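Local coordinates for twin-arginine translocation pathway signal (PDB 5IM2), which probably serves as the extracytoplasmic solute-binding protein of a TRAP transporter and holds a copurified benzoate in its ligand pocket, at residues Glu324-Glu327 with Phe328-Lys331; Gly350-Leu353 with Leu354-Arg358; Ala359-Ala362 with Lys363-Val367. All coordinates share one frame; numbering follows the deposited sequence. Where two conformers were deposited one is given.

Contact 1 (Glu324-Glu327 with Phe328-Lys331); sequences EAQE and FKRK
Glu-327 carries CG anti to its carbonyl carbon (chi1 -67°), while Arg-330 holds CG anti to its backbone N (chi1 -170°). With a bend in each chain, the two side chains run side by side in the same direction. The carboxylate and guanidinium planes are 33° apart. NH2 of Arg-330 meets OE2 of Glu-327 on the syn side at 2.9 Å, close to the guanidinium plane. NE of Arg-330 adds weak bonds to both carboxylate oxygens. This is an i to i+3 salt bridge on helix 322-332.

A second polar pair lies one residue back. NZ of Lys-329 makes a weak bond of 3.3 Å to OE1 of Gln-326. One water joins the same two atoms, 2.9 Å from OE1 of Gln-326. The stronger partner of NZ is the carbonyl O of Gly-255, and Lys-329 also makes a cation-pi contact with Phe-133.

Glu-324 OE2 comes within 3.8 Å of CE1 of the buried Phe-328. The ring also packs edge-to-face with Phe-251. In the backbone, Lys-329 N bonds to Ala-325 O at 3.0 Å. The charge pairing probably favours ionised Glu-327 and Arg-330, and the NH2 bond, with weak help from NE, probably limits rotation of the guanidinium.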
loop_
_atom_site.group_PDB
_atom_site.type_symbol
_atom_site.label_atom_id
_atom_site.label_comp_id
_atom_site.label_asym_id
_atom_site.label_seq_id
_atom_site.Cartn_x
_atom_site.Cartn_y
_atom_site.Cartn_z
ATOM N N GLU A 324 -23.649 9.165 -1.281
ATOM C CA GLU A 324 -23.204 8.582 -2.541
ATOM C C GLU A 324 -22.198 7.464 -2.314
ATOM O O GLU A 324 -22.167 6.482 -3.069
ATOM C CB GLU A 324 -22.599 9.661 -3.439
ATOM C CG GLU A 324 -21.992 9.123 -4.752
ATOM C CD GLU A 324 -23.008 8.448 -5.675
ATOM O OE1 GLU A 324 -24.219 8.696 -5.531
ATOM O OE2 GLU A 324 -22.585 7.661 -6.553
ATOM N N ALA A 325 -21.360 7.588 -1.289
ATOM C CA ALA A 325 -20.456 6.499 -0.980
ATOM C C ALA A 325 -21.228 5.195 -0.859
ATOM O O ALA A 325 -20.726 4.145 -1.249
ATOM C CB ALA A 325 -19.687 6.804 0.294
ATOM N N GLN A 326 -22.473 5.254 -0.379
ATOM C CA GLN A 326 -23.265 4.034 -0.231
ATOM C C GLN A 326 -23.535 3.374 -1.576
ATOM O O GLN A 326 -23.617 2.143 -1.652
ATOM C CB GLN A 326 -24.581 4.331 0.488
ATOM C CG GLN A 326 -24.434 4.441 1.994
ATOM C CD GLN A 326 -24.014 3.126 2.630
ATOM O OE1 GLN A 326 -23.046 3.070 3.391
ATOM N NE2 GLN A 326 -24.743 2.058 2.319
ATOM N N GLU A 327 -23.620 4.161 -2.652
ATOM C CA GLU A 327 -23.790 3.575 -3.981
ATOM C C GLU A 327 -22.519 2.886 -4.454
ATOM O O GLU A 327 -22.583 1.841 -5.120
ATOM C CB GLU A 327 -24.236 4.657 -4.964
ATOM C CG GLU A 327 -25.628 5.199 -4.667
ATOM C CD GLU A 327 -26.708 4.104 -4.611
ATOM O OE1 GLU A 327 -26.903 3.387 -5.622
ATOM O OE2 GLU A 327 -27.358 3.958 -3.549
ATOM N N PHE A 328 -21.351 3.446 -4.125
ATOM C CA PHE A 328 -20.100 2.731 -4.377
ATOM C C PHE A 328 -20.062 1.400 -3.625
ATOM O O PHE A 328 -19.691 0.366 -4.200
ATOM C CB PHE A 328 -18.903 3.609 -4.010
ATOM C CG PHE A 328 -18.571 4.674 -5.038
ATOM C CD1 PHE A 328 -19.201 5.911 -5.019
ATOM C CD2 PHE A 328 -17.616 4.436 -6.016
ATOM C CE1 PHE A 328 -18.884 6.891 -5.960
ATOM C CE2 PHE A 328 -17.288 5.403 -6.937
ATOM C CZ PHE A 328 -17.931 6.630 -6.923
ATOM N N LYS A 329 -20.440 1.397 -2.341
ATOM C CA LYS A 329 -20.362 0.147 -1.573
ATOM C C LYS A 329 -21.336 -0.883 -2.128
ATOM O O LYS A 329 -21.046 -2.091 -2.153
ATOM C CB LYS A 329 -20.662 0.377 -0.085
ATOM C CG LYS A 329 -20.213 1.707 0.461
ATOM C CD LYS A 329 -20.327 1.805 1.981
ATOM C CE LYS A 329 -19.820 3.166 2.453
ATOM N NZ LYS A 329 -19.844 3.325 3.928
ATOM N N ARG A 330 -22.499 -0.415 -2.573
ATOM C CA ARG A 330 -23.494 -1.296 -3.166
ATOM C C ARG A 330 -22.944 -1.968 -4.421
ATOM O O ARG A 330 -23.078 -3.188 -4.603
ATOM C CB ARG A 330 -24.745 -0.483 -3.487
ATOM C CG ARG A 330 -25.926 -1.313 -3.892
ATOM C CD ARG A 330 -26.961 -0.476 -4.607
ATOM N NE ARG A 330 -27.382 0.675 -3.815
ATOM C CZ ARG A 330 -28.326 0.641 -2.881
ATOM N NH1 ARG A 330 -28.963 -0.495 -2.601
ATOM N NH2 ARG A 330 -28.639 1.755 -2.231
ATOM N N LYS A 331 -22.303 -1.180 -5.289
ATOM C CA LYS A 331 -21.793 -1.696 -6.553
ATOM C C LYS A 331 -20.603 -2.611 -6.342
ATOM O O LYS A 331 -20.365 -3.518 -7.148
ATOM C CB LYS A 331 -21.394 -0.543 -7.473
ATOM C CG LYS A 331 -22.555 0.138 -8.181
ATOM C CD LYS A 331 -22.104 0.844 -9.463
ATOM C CE LYS A 331 -23.304 1.371 -10.245
ATOM N NZ LYS A 331 -22.939 2.425 -11.236
HETATM O O HOH W 1 -21.612 5.543 3.419
#

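Contact 2 (Gly350-Leu353 with Leu354-Arg358); sequences GRQL and LTTAR
The guanidinium of Arg-351 has CD2 of Leu-354 near it, 3.5 Å from NH1 of Arg-351 and oblique to the plane. A water lies at the guanidinium edge, in plane, 3.0 Å from NH1 of Arg-351. The same water donates to OG1 of Thr-355 and so links the two side chains. The amide of Gln-352 also bonds in its own plane. NE2 of Gln-352 donates to OG1 of Thr-356 at 2.9 Å, with the hydroxyl oxygen in the amide plane and an N-H...O angle of 156°.

In Thr-355 the hydroxyl stands anti to the carbonyl carbon (chi1 -62°), which points it toward the carbonyl one turn earlier. OG1 of Thr-355 donates to the carbonyl O of Arg-351 at 2.8 Å. N of Thr-355 donates to Arg-351 O as well, at 3.0 Å, and the two donors come from opposite faces of the carbonyl.

Leu-353 and Leu-354 face inward. Leu-353 packs on Tyr-148 and Met-152 of helix 138-152, and Leu-354 on Val-340 of helix 334-345.

Two donors thus share the Arg-351 carbonyl, while the Thr-355 hydroxyl also accepts from the water. The bond from NE2 to Thr-356 probably helps to set the orientation of the Gln-352 amide. These polar links lie on exposed or partly exposed residues of a helix whose leucines here are buried.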
loop_
_atom_site.group_PDB
_atom_site.type_symbol
_atom_site.label_atom_id
_atom_site.label_comp_id
_atom_site.label_asym_id
_atom_site.label_seq_id
_atom_site.Cartn_x
_atom_site.Cartn_y
_atom_site.Cartn_z
ATOM N N GLY A 350 -11.991 -18.727 4.365
ATOM C CA GLY A 350 -12.138 -17.358 3.890
ATOM C C GLY A 350 -13.057 -16.530 4.771
ATOM O O GLY A 350 -12.786 -15.360 5.057
ATOM N N ARG A 351 -14.157 -17.129 5.212
ATOM C CA ARG A 351 -15.060 -16.465 6.147
ATOM C C ARG A 351 -14.356 -16.098 7.444
ATOM O O ARG A 351 -14.529 -14.985 7.954
ATOM C CB ARG A 351 -16.254 -17.390 6.433
ATOM C CG ARG A 351 -17.235 -16.856 7.464
ATOM C CD ARG A 351 -17.707 -15.467 7.086
ATOM N NE ARG A 351 -18.067 -15.387 5.670
ATOM C CZ ARG A 351 -18.198 -14.252 4.988
ATOM N NH1 ARG A 351 -17.993 -13.087 5.586
ATOM N NH2 ARG A 351 -18.529 -14.282 3.703
ATOM N N GLN A 352 -13.533 -17.011 7.990
ATOM C CA GLN A 352 -12.795 -16.676 9.206
ATOM C C GLN A 352 -11.833 -15.527 8.957
ATOM O O GLN A 352 -11.692 -14.642 9.804
ATOM C CB GLN A 352 -12.035 -17.889 9.740
ATOM C CG GLN A 352 -11.268 -17.635 11.056
ATOM C CD GLN A 352 -12.186 -17.328 12.210
ATOM O OE1 GLN A 352 -13.060 -18.139 12.570
ATOM N NE2 GLN A 352 -12.009 -16.136 12.804
ATOM N N LEU A 353 -11.144 -15.522 7.804
ATOM C CA LEU A 353 -10.150 -14.478 7.570
ATOM C C LEU A 353 -10.795 -13.100 7.504
ATOM O O LEU A 353 -10.254 -12.116 8.025
ATOM C CB LEU A 353 -9.376 -14.767 6.288
ATOM C CG LEU A 353 -8.483 -16.021 6.350
ATOM C CD1 LEU A 353 -7.984 -16.305 4.973
ATOM C CD2 LEU A 353 -7.286 -15.871 7.360
ATOM N N LEU A 354 -11.950 -13.005 6.853
ATOM C CA LEU A 354 -12.605 -11.708 6.727
ATOM C C LEU A 354 -13.172 -11.243 8.063
ATOM O O LEU A 354 -13.077 -10.054 8.411
ATOM C CB LEU A 354 -13.693 -11.784 5.667
ATOM C CG LEU A 354 -14.539 -10.520 5.473
ATOM C CD1 LEU A 354 -13.700 -9.366 4.984
ATOM C CD2 LEU A 354 -15.662 -10.783 4.495
ATOM N N THR A 355 -13.747 -12.177 8.820
ATOM C CA THR A 355 -14.252 -11.903 10.164
ATOM C C THR A 355 -13.130 -11.408 11.072
ATOM O O THR A 355 -13.279 -10.395 11.780
ATOM C CB THR A 355 -14.922 -13.175 10.715
ATOM O OG1 THR A 355 -16.029 -13.518 9.881
ATOM C CG2 THR A 355 -15.451 -12.985 12.119
ATOM N N THR A 356 -11.986 -12.089 11.038
ATOM C CA THR A 356 -10.874 -11.660 11.864
ATOM C C THR A 356 -10.401 -10.279 11.430
ATOM O O THR A 356 -10.126 -9.423 12.284
ATOM C CB THR A 356 -9.754 -12.712 11.791
ATOM O OG1 THR A 356 -10.168 -13.916 12.486
ATOM C CG2 THR A 356 -8.464 -12.221 12.357
ATOM N N ALA A 357 -10.282 -10.046 10.117
ATOM C CA ALA A 357 -9.737 -8.767 9.663
ATOM C C ALA A 357 -10.585 -7.596 10.155
ATOM O O ALA A 357 -10.053 -6.585 10.640
ATOM C CB ALA A 357 -9.610 -8.750 8.140
ATOM N N ARG A 358 -11.907 -7.714 10.058
ATOM C CA ARG A 358 -12.758 -6.627 10.531
ATOM C C ARG A 358 -12.608 -6.436 12.030
ATOM O O ARG A 358 -12.528 -5.300 12.514
ATOM C CB ARG A 358 -14.213 -6.899 10.152
ATOM C CG ARG A 358 -14.406 -6.779 8.648
ATOM C CD ARG A 358 -15.853 -6.614 8.288
ATOM N NE ARG A 358 -16.006 -6.060 6.946
ATOM C CZ ARG A 358 -16.615 -6.667 5.928
ATOM N NH1 ARG A 358 -17.157 -7.881 6.054
ATOM N NH2 ARG A 358 -16.690 -6.027 4.770
HETATM O O HOH W 2 -17.508 -11.462 8.044
#

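Contact 3 (Ala359-Ala362 with Lys363-Val367); sequences ALIA and KHSKV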
loop_
_atom_site.group_PDB
_atom_site.type_symbol
_atom_site.label_atom_id
_atom_site.label_comp_id
_atom_site.label_asym_id
_atom_site.label_seq_id
_atom_site.Cartn_x
_atom_site.Cartn_y
_atom_site.Cartn_z
ATOM N N ALA A 359 -12.547 -7.536 12.780
ATOM C CA ALA A 359 -12.399 -7.427 14.230
ATOM C C ALA A 359 -11.078 -6.765 14.604
ATOM O O ALA A 359 -11.019 -5.987 15.572
ATOM C CB ALA A 359 -12.486 -8.808 14.877
ATOM N N LEU A 360 -9.994 -7.115 13.901
ATOM C CA LEU A 360 -8.674 -6.575 14.244
ATOM C C LEU A 360 -8.598 -5.096 13.915
ATOM O O LEU A 360 -8.006 -4.310 14.674
ATOM C CB LEU A 360 -7.560 -7.378 13.525
ATOM C CG LEU A 360 -7.292 -8.790 14.065
ATOM C CD1 LEU A 360 -6.208 -9.536 13.307
ATOM C CD2 LEU A 360 -6.926 -8.744 15.561
ATOM N N ILE A 361 -9.215 -4.686 12.808
ATOM C CA ILE A 361 -9.299 -3.260 12.488
ATOM C C ILE A 361 -10.065 -2.533 13.590
ATOM O O ILE A 361 -9.659 -1.466 14.065
ATOM C CB ILE A 361 -9.968 -3.074 11.113
ATOM C CG1 ILE A 361 -9.009 -3.592 10.045
ATOM C CG2 ILE A 361 -10.345 -1.626 10.880
ATOM C CD1 ILE A 361 -9.612 -3.692 8.633
ATOM N N ALA A 362 -11.185 -3.120 14.028
ATOM C CA ALA A 362 -11.970 -2.518 15.104
ATOM C C ALA A 362 -11.165 -2.377 16.386
ATOM O O ALA A 362 -11.232 -1.341 17.062
ATOM C CB ALA A 362 -13.202 -3.377 15.366
ATOM N N LYS A 363 -10.429 -3.424 16.754
ATOM C CA LYS A 363 -9.650 -3.406 17.986
ATOM C C LYS A 363 -8.546 -2.366 17.947
ATOM O O LYS A 363 -8.322 -1.638 18.919
ATOM C CB LYS A 363 -9.033 -4.769 18.229
ATOM C CG LYS A 363 -8.240 -4.809 19.508
ATOM C CD LYS A 363 -7.852 -6.201 19.850
ATOM C CE LYS A 363 -6.735 -6.663 18.975
ATOM N NZ LYS A 363 -6.229 -8.001 19.371
ATOM N N HIS A 364 -7.785 -2.334 16.870
ATOM C CA HIS A 364 -6.669 -1.405 16.859
ATOM C C HIS A 364 -7.105 0.020 16.619
ATOM O O HIS A 364 -6.321 0.937 16.864
ATOM C CB HIS A 364 -5.643 -1.838 15.817
ATOM C CG HIS A 364 -4.855 -3.029 16.246
ATOM N ND1 HIS A 364 -3.820 -2.956 17.158
ATOM C CD2 HIS A 364 -4.981 -4.338 15.925
ATOM C CE1 HIS A 364 -3.337 -4.168 17.368
ATOM N NE2 HIS A 364 -4.021 -5.022 16.626
ATOM N N SER A 365 -8.318 0.222 16.113
ATOM C CA SER A 365 -8.866 1.565 16.027
ATOM C C SER A 365 -9.224 2.117 17.404
ATOM O O SER A 365 -9.377 3.334 17.552
ATOM C CB SER A 365 -10.080 1.588 15.101
ATOM O OG SER A 365 -9.742 1.183 13.776
ATOM N N LYS A 366 -9.388 1.247 18.411
ATOM C CA LYS A 366 -9.531 1.731 19.780
ATOM C C LYS A 366 -8.216 2.283 20.326
ATOM O O LYS A 366 -8.237 3.181 21.174
ATOM C CB LYS A 366 -10.073 0.623 20.685
ATOM C CG LYS A 366 -11.460 0.141 20.249
ATOM C CD LYS A 366 -12.152 -0.721 21.295
ATOM C CE LYS A 366 -11.574 -2.126 21.369
ATOM N NZ LYS A 366 -12.660 -3.158 21.592
ATOM N N VAL A 367 -7.082 1.776 19.852
ATOM C CA VAL A 367 -5.770 2.250 20.284
ATOM C C VAL A 367 -5.357 3.510 19.524
ATOM O O VAL A 367 -4.883 4.488 20.113
ATOM C CB VAL A 367 -4.725 1.140 20.076
ATOM C CG1 VAL A 367 -3.315 1.673 20.378
ATOM C CG2 VAL A 367 -5.048 -0.082 20.915
#
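The backbone is helical, with i to i+4 bonds such as His-364 N to Leu-360 O at 3.0 Å, and the last one, Lys-366 N to Ala-362 O, is weak at 3.5 Å. Ser-365 carries OG anti to its carbonyl carbon (chi1 -61°), which directs the hydroxyl back along the helix. OG of Ser-365 donates to the carbonyl O of Ile-361 at 2.7 Å, from above the carbonyl plane. N of Ser-365 reaches Ile-361 O at 3.0 Å from the opposite face. OG of Ser-365 is also hydrogen-bonded to OG1 of Thr-136.

The ring of His-364 has the carbonyl O of Leu-360 at its edge, 3.3 Å from CD2 of His-364. Both ring nitrogens have partners on helix 138-152: NE2 with Glu-147 and ND1 with Arg-143. Lys-363 lies alongside Leu-360 and points the same way. Its chain bends at chi3, and NZ of Lys-363 comes 3.9 Å from CD2 of Leu-360. The charged end makes a salt bridge with Glu-147. That glutamate therefore meets His-364 with one oxygen and Lys-363 with the other.

Leu-360 packs on Ala-144 and Tyr-148, and Ile-361 on Phe-129 and Met-134. Sharing of a carbonyl between the main chain and a serine hydroxyl four residues on is a common feature of alpha-helices. Here it accompanies the packing of helix 350-367 against helix 138-152.

How the contacts relate
The three contacts come in series along the chain. Contact 1 lies on helix 322-332. Contacts 2 and 3 adjoin on helix 350-367, with centres 14 Å apart. Contact 1 is separate from both: its centre is 22 Å from that of contact 2 and 24 Å from that of contact 3. Its nearest atoms are about 9 Å and 13 Å from theirs. Helix 334-345 comes between the two helices in sequence and packs against contact 2. Helix 138-152 borders both contacts 2 and 3, so it follows much of helix 350-367. Contact 1 instead faces helix 196-205 and Phe-251. The contacts belong to the helical framework of the protein, since none of their residues lines the benzoate pocket.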